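Local coordinates for choline binding protein PCPA (Streptococcus pneumoniae, PDB 4CP6) that is a vaccine antigen of the pneumococcal surface, a leucine-rich-repeat protein probably held on the cell wall through choline binding, at residues 28-34 with 68-74; 173-178 with 195-201; 377-383 with 401-407. One frame throughout, in Å; residues are numbered along the deposited sequence.

Contact 1 of 3, residues 28-34 with 68-74; sequences VLTVEGN and DKVFTVT
At the N-terminal end of the leucine-rich-repeat array, in a mixed beta-sheet, Phe71 reaches across from strand 69-74 to Val28 and Val31 of strand 28-32. The two strands are not paired directly: they face each other across strand 35-40, which pairs with both, and their axes stay 8.8 Å apart, running at 143° to each other. A long, flat side chain spans that separation. Phe71 CG lies anti to the carbonyl carbon (chi1 -66°), which brings CE1 between the valines, 3.9 Å from Val28 CG1 and 3.9 Å from Val31 CG2, both approaching obliquely. The carbonyl oxygen of Thr30 meets the same ring edge-on. The ring also touches Ile19, Val38 and Ile64, all beta-branched. Strand 24-32 has a classic bulge at Leu29 and Thr30, both opposite Thr37, and Leu29 CD1 runs out to 3.7 Å from Thr74 OG1.

The other end of the contact is polar and exposed. Here the chain turns back through Gly33, whose positive phi (63°) a glycine adopts without strain, and Asn34, so that strand 35-40 can start alongside strand 69-76. Val70 N donates to Asn34 O at 3.0 Å, and Lys69 CA-H reaches the same oxygen. The aliphatic part of Lys69 passes the Asn34 amide at about a right angle, CG 3.6 Å from OD1. Beside it, Asn34 CB lies 3.3 Å from Asp68 O, while its ND2 stops 3.7 Å short of Asp68 OD2.

Contact 2 of 3, residues 173-178 with 195-201; sequences SKLELI and PKSVKTL
Successive coils of the leucine-rich-repeat solenoid meet here, with strand 177-178 laid parallel to strand 200-201. The tight part is the backbone and the inner face. Between the turns and the strands the register slips by one residue at Lys199, and Glu176 O is therefore gripped by two donors, Lys199 N at 2.9 Å and Thr200 N at 3.1 Å. Ile178 N then bonds to Thr200 O at 3.0 Å. On the inner side aliphatic lies on aliphatic: Leu175 runs beside Val198, and Ile178 beside Leu201, each pair pointing the same way. Leu201 CD2 rests 3.9 Å from Ile178 CB. Phe169 packs on Leu175 and Pro195, Phe224 on Val198 and Leu201, and Phe183 on Ile178; apolar Leu175, Val198 and Ile178 suit these buried positions.

Serines settle the bend before the strands. Ser173 OG takes the N-H of Leu175 in an ST turn, and its CB and OG lie against the ring of Pro195, a residue suited to starting the type I turn that ends at Val198. Ser197 OG, set between its own N and carbonyl carbon (chi1 48°), reaches in to 2.7 Å from Leu175 O. A water donates to Ser173 O and accepts a weak bond from Ser197 N.

Outward the packing is looser. Leu177 and Thr200 still touch, CG to CB, but Glu176 and Lys199 merely run side by side. Their charged ends do not meet: Glu176 OE2 stands 3.4 Å from Lys199 CB, yet 5.3 Å from Lys199 NZ.

Contact 3 of 3, residues 377-383 with 401-407; sequences SVKKDTF and VLKSNLS
Val378 is the bump that meets the last turn of helix 396-405, near the C-terminal end of the leucine-rich-repeat array. Its branched side chain points at the helix and sits in a three-sided hollow: CG2 lies 3.8 Å from Val401 CG1 and 4.1 Å from Leu402 CD2, while CG1, anti to the backbone N (chi1 175°), presses on Asn405 CB at 3.9 Å. The forked valine thus bridges residues one turn apart.

In return, the helix offers Leu402. Its CD2 wedges between Val378 CG2 and Phe383 CE2, so one leucine methyl fills the notch between valine and ring. A turn further on, Leu406 CD2 reaches back to 3.7 Å from Phe383 CD2 and also touches its CB, meeting the ring obliquely. The methyl of Thr382 covers part of one ring face.

The outer margin is flatter and wetter. Lys380 stretches its straight chain across Asn405 at about a right angle, and its CA-H approaches Asn405 O at 3.3 Å; a long lysine can lay its methylenes here and still carry its amine outward. A water accepts from Ser407 N at 2.9 Å and lies close to Lys380 O and Phe383 O, bridging the segments just past the helix end.

Strand 377-378 pairs with strand 351-352 of the preceding coil. Thr382 OG1 takes the N-H of Lys379 at 2.8 Å, and its own proton can go to Leu352 O or Pro353 O. The Phe383 ring meets Phe391 edge-to-face. Helix 396-405 is the helix of a beta-alpha-beta crossover joining parallel strands 390-393 and 412-414, packed on their sheet through Leu402, which touches Ile369, Val393 and Ile412.

The three contacts follow one another along the chain and are spread over an elongated solenoid. Contacts 1 and 2 reach the same mixed sheet, their centres 32 Å apart and their nearest atoms about 15 Å apart: the first lies at its N-terminal part, where antiparallel pairs occur, the second where it has become a plain stack of short parallel strands. Contact 3 is on the other side of the chain's centre, with its centre 49 Å from that of contact 2 and 69 Å from that of contact 1. Thus 28-34 with 68-74 and 377-383 with 401-407 lie toward the two ends, one in a sheet, the other where a helix packs on strands, and 173-178 with 195-201 represents the repeating body.

Contact 1 of 3, residues 28-34 with 68-74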
# COMPACT_ATOMS: atom_id res chain seq x y z
N VAL A 28 19.03 -9.92 -28.05
CA VAL A 28 20.42 -9.64 -27.72
C VAL A 28 20.54 -8.31 -27.01
O VAL A 28 20.07 -7.27 -27.52
CB VAL A 28 21.32 -9.71 -28.99
CG1 VAL A 28 22.78 -9.39 -28.63
CG2 VAL A 28 21.21 -11.08 -29.67
N LEU A 29 21.16 -8.36 -25.84
CA LEU A 29 21.42 -7.19 -25.01
C LEU A 29 22.82 -6.65 -25.23
O LEU A 29 23.02 -5.43 -25.33
CB LEU A 29 21.18 -7.51 -23.52
CG LEU A 29 19.80 -7.96 -23.12
CD1 LEU A 29 19.81 -8.36 -21.66
CD2 LEU A 29 18.75 -6.86 -23.34
N THR A 30 23.81 -7.56 -25.27
CA THR A 30 25.22 -7.23 -25.53
C THR A 30 25.84 -8.35 -26.38
O THR A 30 25.38 -9.50 -26.35
CB THR A 30 26.05 -7.13 -24.24
OG1 THR A 30 26.13 -8.42 -23.64
CG2 THR A 30 25.52 -6.08 -23.23
N VAL A 31 26.91 -8.00 -27.11
CA VAL A 31 27.67 -8.96 -27.91
C VAL A 31 29.05 -8.38 -28.17
O VAL A 31 29.17 -7.20 -28.52
CB VAL A 31 26.95 -9.43 -29.21
CG1 VAL A 31 26.84 -8.31 -30.25
CG2 VAL A 31 27.63 -10.67 -29.81
N GLU A 32 30.08 -9.19 -27.96
CA GLU A 32 31.46 -8.83 -28.22
C GLU A 32 32.16 -10.12 -28.61
O GLU A 32 32.26 -11.05 -27.80
CB GLU A 32 32.14 -8.20 -26.99
CG GLU A 32 33.43 -7.46 -27.35
CD GLU A 32 34.28 -6.92 -26.22
OE1 GLU A 32 33.74 -6.68 -25.11
OE2 GLU A 32 35.49 -6.70 -26.46
N GLY A 33 32.55 -10.19 -29.88
CA GLY A 33 33.18 -11.39 -30.41
C GLY A 33 32.18 -12.53 -30.34
O GLY A 33 31.04 -12.39 -30.81
N ASN A 34 32.57 -13.63 -29.69
CA ASN A 34 31.69 -14.80 -29.59
C ASN A 34 30.99 -14.95 -28.24
O ASN A 34 30.48 -16.04 -27.93
CB ASN A 34 32.46 -16.07 -29.91
CG ASN A 34 32.89 -16.12 -31.35
OD1 ASN A 34 32.26 -15.55 -32.23
ND2 ASN A 34 33.98 -16.84 -31.61
N ASP A 68 29.21 -20.23 -33.41
CA ASP A 68 30.28 -20.27 -32.42
C ASP A 68 30.09 -19.19 -31.34
O ASP A 68 31.01 -18.93 -30.57
CB ASP A 68 31.65 -20.09 -33.10
CG ASP A 68 32.79 -20.75 -32.37
OD1 ASP A 68 32.51 -21.61 -31.52
OD2 ASP A 68 33.95 -20.39 -32.63
N LYS A 69 28.88 -18.60 -31.26
CA LYS A 69 28.60 -17.57 -30.25
C LYS A 69 27.76 -18.15 -29.13
O LYS A 69 26.90 -19.00 -29.35
CB LYS A 69 27.90 -16.36 -30.87
CG LYS A 69 28.64 -15.74 -32.05
CD LYS A 69 27.88 -14.54 -32.59
CE LYS A 69 28.49 -14.05 -33.88
NZ LYS A 69 28.83 -12.61 -33.80
N VAL A 70 28.01 -17.68 -27.92
CA VAL A 70 27.29 -18.13 -26.73
C VAL A 70 26.66 -16.92 -26.07
O VAL A 70 27.37 -15.95 -25.75
CB VAL A 70 28.24 -18.87 -25.77
CG1 VAL A 70 27.53 -19.28 -24.49
CG2 VAL A 70 28.86 -20.09 -26.45
N PHE A 71 25.35 -16.99 -25.86
CA PHE A 71 24.60 -15.90 -25.22
C PHE A 71 24.05 -16.40 -23.88
O PHE A 71 23.31 -17.38 -23.83
CB PHE A 71 23.44 -15.46 -26.11
CG PHE A 71 23.92 -14.81 -27.39
CD1 PHE A 71 24.20 -13.45 -27.44
CD2 PHE A 71 24.09 -15.58 -28.54
CE1 PHE A 71 24.65 -12.85 -28.62
CE2 PHE A 71 24.53 -14.98 -29.73
CZ PHE A 71 24.84 -13.63 -29.75
N THR A 72 24.46 -15.75 -22.78
CA THR A 72 23.97 -16.10 -21.45
C THR A 72 22.64 -15.34 -21.26
O THR A 72 22.55 -14.18 -21.68
CB THR A 72 25.01 -15.67 -20.40
OG1 THR A 72 26.22 -16.43 -20.62
CG2 THR A 72 24.55 -15.95 -18.98
N VAL A 73 21.63 -16.03 -20.73
CA VAL A 73 20.30 -15.41 -20.48
C VAL A 73 20.44 -14.67 -19.14
O VAL A 73 20.54 -15.33 -18.07
CB VAL A 73 19.16 -16.46 -20.44
CG1 VAL A 73 17.81 -15.78 -20.23
CG2 VAL A 73 19.14 -17.30 -21.73
N THR A 74 20.51 -13.32 -19.18
CA THR A 74 20.75 -12.53 -17.97
C THR A 74 19.50 -11.80 -17.47
O THR A 74 19.53 -11.23 -16.37
CB THR A 74 21.87 -11.53 -18.24
OG1 THR A 74 21.51 -10.73 -19.36
CG2 THR A 74 23.23 -12.21 -18.54

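Contact 2 of 3, residues 173-178 with 195-201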
# COMPACT_ATOMS: atom_id res chain seq x y z
N SER A 173 20.73 -11.49 3.18
CA SER A 173 20.06 -10.68 2.20
C SER A 173 20.76 -9.35 1.98
O SER A 173 21.22 -8.71 2.96
CB SER A 173 18.64 -10.40 2.68
OG SER A 173 17.97 -9.53 1.76
N LYS A 174 20.81 -8.90 0.74
CA LYS A 174 21.34 -7.59 0.35
C LYS A 174 20.19 -6.62 -0.00
O LYS A 174 20.44 -5.57 -0.59
CB LYS A 174 22.35 -7.70 -0.81
CG LYS A 174 23.63 -8.48 -0.42
CD LYS A 174 24.55 -8.65 -1.62
CE LYS A 174 25.37 -7.44 -1.99
NZ LYS A 174 26.42 -7.78 -3.00
N LEU A 175 18.94 -6.99 0.38
CA LEU A 175 17.78 -6.19 0.01
C LEU A 175 17.83 -4.82 0.67
O LEU A 175 17.84 -4.76 1.91
CB LEU A 175 16.51 -6.92 0.36
CG LEU A 175 15.22 -6.19 0.00
CD1 LEU A 175 15.09 -5.99 -1.51
CD2 LEU A 175 14.02 -6.97 0.55
N GLU A 176 17.88 -3.75 -0.14
CA GLU A 176 18.07 -2.43 0.42
C GLU A 176 16.86 -1.52 0.25
O GLU A 176 16.69 -0.58 1.05
CB GLU A 176 19.34 -1.82 -0.22
CG GLU A 176 19.79 -0.49 0.35
CD GLU A 176 19.16 0.74 -0.29
OE1 GLU A 176 18.57 0.62 -1.38
OE2 GLU A 176 19.23 1.82 0.35
N LEU A 177 16.08 -1.75 -0.81
CA LEU A 177 14.96 -0.87 -1.12
C LEU A 177 13.77 -1.69 -1.56
O LEU A 177 13.90 -2.56 -2.44
CB LEU A 177 15.39 0.13 -2.21
CG LEU A 177 14.37 1.26 -2.53
CD1 LEU A 177 15.07 2.41 -3.22
CD2 LEU A 177 13.25 0.77 -3.45
N ILE A 178 12.60 -1.40 -0.97
CA ILE A 178 11.33 -2.04 -1.36
C ILE A 178 10.45 -0.86 -1.72
O ILE A 178 10.16 -0.01 -0.86
CB ILE A 178 10.69 -2.91 -0.26
CG1 ILE A 178 11.71 -3.90 0.31
CG2 ILE A 178 9.47 -3.61 -0.86
CD1 ILE A 178 11.13 -4.78 1.45
N PRO A 195 14.60 -7.79 6.13
CA PRO A 195 16.02 -8.05 6.44
C PRO A 195 16.72 -6.85 7.07
O PRO A 195 16.30 -5.69 6.90
CB PRO A 195 16.63 -8.40 5.09
CG PRO A 195 15.48 -8.97 4.29
CD PRO A 195 14.28 -8.11 4.72
N LYS A 196 17.83 -7.12 7.76
CA LYS A 196 18.66 -6.10 8.40
C LYS A 196 19.17 -5.06 7.38
O LYS A 196 19.38 -3.90 7.74
CB LYS A 196 19.85 -6.81 9.09
CG LYS A 196 20.91 -5.92 9.70
CD LYS A 196 22.10 -6.74 10.25
CE LYS A 196 23.18 -5.83 10.79
NZ LYS A 196 23.84 -5.04 9.72
N SER A 197 19.34 -5.47 6.11
CA SER A 197 19.88 -4.58 5.09
C SER A 197 18.89 -3.50 4.54
O SER A 197 19.31 -2.59 3.83
CB SER A 197 20.33 -5.43 3.90
OG SER A 197 19.31 -6.35 3.54
N VAL A 198 17.57 -3.66 4.82
CA VAL A 198 16.56 -2.77 4.24
C VAL A 198 16.71 -1.37 4.80
O VAL A 198 16.63 -1.18 6.03
CB VAL A 198 15.13 -3.30 4.44
CG1 VAL A 198 14.11 -2.32 3.84
CG2 VAL A 198 14.97 -4.69 3.79
N LYS A 199 16.96 -0.40 3.90
CA LYS A 199 17.15 0.99 4.30
C LYS A 199 15.98 1.88 3.91
O LYS A 199 15.75 2.89 4.59
CB LYS A 199 18.43 1.53 3.65
CG LYS A 199 18.84 2.91 4.15
CD LYS A 199 20.12 3.41 3.51
CE LYS A 199 20.46 4.78 4.03
NZ LYS A 199 21.75 5.28 3.48
N THR A 200 15.28 1.56 2.80
CA THR A 200 14.24 2.43 2.27
C THR A 200 13.01 1.61 1.95
O THR A 200 13.13 0.56 1.30
CB THR A 200 14.78 3.11 1.00
OG1 THR A 200 15.95 3.86 1.35
CG2 THR A 200 13.75 4.03 0.33
N LEU A 201 11.84 2.14 2.35
CA LEU A 201 10.52 1.59 2.02
C LEU A 201 9.72 2.66 1.34
O LEU A 201 9.63 3.77 1.86
CB LEU A 201 9.75 1.12 3.27
CG LEU A 201 10.40 0.02 4.06
CD1 LEU A 201 9.62 -0.27 5.33
CD2 LEU A 201 10.55 -1.27 3.25
O HOH W 1 20.32 -8.34 5.62

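Contact 3 of 3, residues 377-383 with 401-407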
# COMPACT_ATOMS: atom_id res chain seq x y z
N SER A 377 -15.18 31.06 8.23
CA SER A 377 -15.63 30.77 6.88
C SER A 377 -15.95 29.30 6.62
O SER A 377 -15.30 28.38 7.15
CB SER A 377 -14.62 31.30 5.86
OG SER A 377 -13.41 30.57 5.91
N VAL A 378 -16.95 29.10 5.75
CA VAL A 378 -17.49 27.80 5.33
C VAL A 378 -17.72 27.94 3.83
O VAL A 378 -18.14 29.02 3.37
CB VAL A 378 -18.85 27.55 6.06
CG1 VAL A 378 -19.54 26.28 5.59
CG2 VAL A 378 -18.67 27.53 7.58
N LYS A 379 -17.51 26.87 3.07
CA LYS A 379 -17.83 26.88 1.64
C LYS A 379 -19.16 26.19 1.45
O LYS A 379 -19.61 25.42 2.32
CB LYS A 379 -16.75 26.15 0.81
CG LYS A 379 -15.35 26.78 0.90
CD LYS A 379 -15.28 28.17 0.27
CE LYS A 379 -13.88 28.55 -0.14
NZ LYS A 379 -13.77 30.00 -0.49
N LYS A 380 -19.79 26.39 0.28
CA LYS A 380 -21.07 25.74 0.04
C LYS A 380 -20.97 24.22 -0.05
O LYS A 380 -21.97 23.52 0.15
CB LYS A 380 -21.76 26.31 -1.19
CG LYS A 380 -22.36 27.67 -0.84
CD LYS A 380 -23.05 28.29 -2.01
CE LYS A 380 -23.64 29.63 -1.64
NZ LYS A 380 -23.95 30.39 -2.88
N ASP A 381 -19.76 23.69 -0.31
CA ASP A 381 -19.54 22.25 -0.35
C ASP A 381 -18.72 21.74 0.83
O ASP A 381 -18.22 20.62 0.78
CB ASP A 381 -18.95 21.80 -1.70
CG ASP A 381 -17.65 22.48 -2.04
OD1 ASP A 381 -17.14 23.23 -1.20
OD2 ASP A 381 -17.12 22.21 -3.14
N THR A 382 -18.59 22.54 1.90
CA THR A 382 -17.90 22.05 3.11
C THR A 382 -18.67 20.84 3.66
O THR A 382 -18.07 19.80 3.98
CB THR A 382 -17.84 23.17 4.14
OG1 THR A 382 -16.93 24.17 3.67
CG2 THR A 382 -17.39 22.68 5.52
N PHE A 383 -19.99 20.99 3.81
CA PHE A 383 -20.86 19.95 4.36
C PHE A 383 -21.80 19.39 3.32
O PHE A 383 -22.41 20.15 2.55
CB PHE A 383 -21.72 20.57 5.49
CG PHE A 383 -20.91 21.02 6.68
CD1 PHE A 383 -20.38 20.09 7.56
CD2 PHE A 383 -20.72 22.37 6.94
CE1 PHE A 383 -19.61 20.51 8.66
CE2 PHE A 383 -20.00 22.79 8.07
CZ PHE A 383 -19.46 21.85 8.92
N VAL A 401 -23.23 32.66 8.81
CA VAL A 401 -22.32 32.05 7.83
C VAL A 401 -22.82 30.63 7.48
O VAL A 401 -22.91 30.27 6.28
CB VAL A 401 -20.88 32.04 8.38
CG1 VAL A 401 -19.99 31.13 7.52
CG2 VAL A 401 -20.32 33.46 8.45
N LEU A 402 -23.18 29.84 8.48
CA LEU A 402 -23.72 28.50 8.18
C LEU A 402 -25.00 28.55 7.36
O LEU A 402 -25.10 27.85 6.36
CB LEU A 402 -23.99 27.71 9.45
CG LEU A 402 -22.80 27.13 10.16
CD1 LEU A 402 -23.23 26.51 11.47
CD2 LEU A 402 -22.08 26.05 9.28
N LYS A 403 -25.98 29.39 7.75
CA LYS A 403 -27.23 29.48 7.01
C LYS A 403 -27.01 29.86 5.55
O LYS A 403 -27.78 29.43 4.68
CB LYS A 403 -28.15 30.53 7.62
CG LYS A 403 -28.79 30.11 8.93
CD LYS A 403 -29.54 31.27 9.59
CE LYS A 403 -30.99 31.38 9.17
NZ LYS A 403 -31.75 32.28 10.07
N SER A 404 -26.01 30.71 5.30
CA SER A 404 -25.75 31.18 3.96
C SER A 404 -25.07 30.12 3.07
O SER A 404 -25.19 30.18 1.85
CB SER A 404 -24.89 32.43 4.02
OG SER A 404 -24.69 32.95 2.72
N ASN A 405 -24.36 29.15 3.68
CA ASN A 405 -23.56 28.18 2.93
C ASN A 405 -24.07 26.76 2.97
O ASN A 405 -23.73 25.99 2.05
CB ASN A 405 -22.12 28.24 3.40
CG ASN A 405 -21.51 29.58 3.08
OD1 ASN A 405 -21.40 30.49 3.94
ND2 ASN A 405 -21.22 29.79 1.82
N LEU A 406 -24.87 26.40 3.96
CA LEU A 406 -25.38 25.03 4.07
C LEU A 406 -26.40 24.71 3.00
O LEU A 406 -27.33 25.49 2.77
CB LEU A 406 -26.04 24.76 5.42
CG LEU A 406 -25.11 24.57 6.61
CD1 LEU A 406 -25.91 24.61 7.89
CD2 LEU A 406 -24.34 23.23 6.49
N SER A 407 -26.28 23.51 2.39
CA SER A 407 -27.24 23.08 1.38
C SER A 407 -28.53 22.59 2.02
O SER A 407 -29.51 22.32 1.31
CB SER A 407 -26.65 21.95 0.54
OG SER A 407 -26.30 20.85 1.38
O HOH W 2 -23.53 22.61 2.34
O HOH W 3 -25.43 19.62 3.96